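Local coordinates for protein peroxiredoxin 6 (Arenicola marina, PDB 2V2G) that probably reduces hydrogen peroxide and organic hydroperoxides to water and alcohols as a thiol-specific peroxidase, at residues A14-I18 against V74-K78. The protein carries 1 engineered substitution. Numbering follows the deposited sequence.
Sequences ADSTI and VADHK
Val74 sets CG1 anti to its backbone N (chi1 174°), and both of its methyls meet the chain at Ser16 and Thr17. CG1 and CG2 each lie 3.6 Å from the carbonyl O of Ser16. With chi1 58°, Thr17 holds CG2 anti to its carbonyl carbon, and this methyl reaches the helix, 3.6 Å from His77 CB. The same methyl lies obliquely by the His77 ring. Lys78 is extended beyond CG and runs past Thr17 in the opposite direction, with its CE 3.5 Å from Thr17 O. Asp15 crosses Val74 at about a right angle; Val74 CG2 is 3.9 Å from Asp15 CG and about equally near both carboxylate oxygens. OD1 of Asp15 also accepts a hydrogen bond from Ser16 N (2.9 Å), met on the anti side and 27° out of the carboxylate plane. An alanine here would probably leave Ser16 N without that partner and open a gap beside Val74 CG2. No hydrogen bond joins the two segments. Both also meet strand 98-100: Thr17 OG1 bonds to Ile98 N, while Val74 and His77 touch Ala100. His77 NE2 bonds to Ser70 OG. The first turn of helix 74-88 thus packs beside strand 13-16, which lies between 21-22 and 98-100 in the mixed sheet.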
# COMPACT_ATOMS: atom_id res chain seq x y z
N ALA A 14 -4.99 18.76 16.05
CA ALA A 14 -5.82 19.10 14.89
C ALA A 14 -7.27 19.35 15.31
O ALA A 14 -7.72 18.80 16.31
CB ALA A 14 -5.78 17.99 13.87
N ASP A 15 -8.01 20.16 14.55
CA ASP A 15 -9.47 20.18 14.68
C ASP A 15 -10.09 19.00 13.88
O ASP A 15 -9.52 18.41 12.93
CB ASP A 15 -10.08 21.46 14.14
CG ASP A 15 -11.38 21.90 14.90
OD1 ASP A 15 -12.09 21.12 15.65
OD2 ASP A 15 -11.74 23.08 14.72
N SER A 16 -11.29 18.65 14.31
CA SER A 16 -11.98 17.50 13.79
C SER A 16 -13.47 17.62 14.04
O SER A 16 -13.92 18.51 14.76
CB SER A 16 -11.45 16.22 14.46
OG SER A 16 -12.04 15.98 15.72
N THR A 17 -14.21 16.67 13.47
CA THR A 17 -15.65 16.51 13.76
C THR A 17 -16.03 16.18 15.21
O THR A 17 -17.21 16.30 15.58
CB THR A 17 -16.25 15.45 12.83
OG1 THR A 17 -15.55 14.23 13.01
CG2 THR A 17 -16.20 15.94 11.41
N ILE A 18 -15.04 15.75 16.00
CA ILE A 18 -15.22 15.55 17.43
C ILE A 18 -14.51 16.63 18.24
O ILE A 18 -14.38 16.50 19.44
CB ILE A 18 -14.82 14.14 17.89
CG1 ILE A 18 -13.30 13.95 17.84
CG2 ILE A 18 -15.56 13.07 17.06
CD1 ILE A 18 -12.85 12.63 18.34
N VAL A 74 -14.28 21.58 9.13
CA VAL A 74 -15.13 20.69 9.93
C VAL A 74 -16.64 20.77 9.52
O VAL A 74 -17.34 19.75 9.49
CB VAL A 74 -14.96 20.96 11.45
CG1 VAL A 74 -15.97 20.13 12.30
CG2 VAL A 74 -13.52 20.69 11.87
N ALA A 75 -17.12 21.97 9.21
CA ALA A 75 -18.52 22.15 8.76
C ALA A 75 -18.83 21.35 7.50
O ALA A 75 -19.84 20.64 7.42
CB ALA A 75 -18.81 23.65 8.58
N ASP A 76 -17.92 21.39 6.52
CA ASP A 76 -18.03 20.56 5.33
C ASP A 76 -17.97 19.04 5.63
O ASP A 76 -18.72 18.23 5.07
CB ASP A 76 -16.92 20.93 4.35
CG ASP A 76 -17.25 22.15 3.53
OD1 ASP A 76 -18.32 22.72 3.73
OD2 ASP A 76 -16.41 22.54 2.70
N HIS A 77 -17.10 18.65 6.55
CA HIS A 77 -17.06 17.25 6.97
C HIS A 77 -18.39 16.82 7.55
O HIS A 77 -18.89 15.75 7.23
CB HIS A 77 -15.99 17.04 8.03
CG HIS A 77 -14.59 17.18 7.52
ND1 HIS A 77 -13.52 17.37 8.36
CD2 HIS A 77 -14.09 17.09 6.27
CE1 HIS A 77 -12.41 17.38 7.64
NE2 HIS A 77 -12.73 17.25 6.37
N LYS A 78 -18.97 17.64 8.41
CA LYS A 78 -20.25 17.28 9.03
C LYS A 78 -21.36 17.15 8.00
O LYS A 78 -22.11 16.17 8.02
CB LYS A 78 -20.60 18.24 10.18
CG LYS A 78 -19.85 17.85 11.48
CD LYS A 78 -20.20 18.73 12.70
CE LYS A 78 -19.08 18.69 13.78
NZ LYS A 78 -19.39 19.72 14.81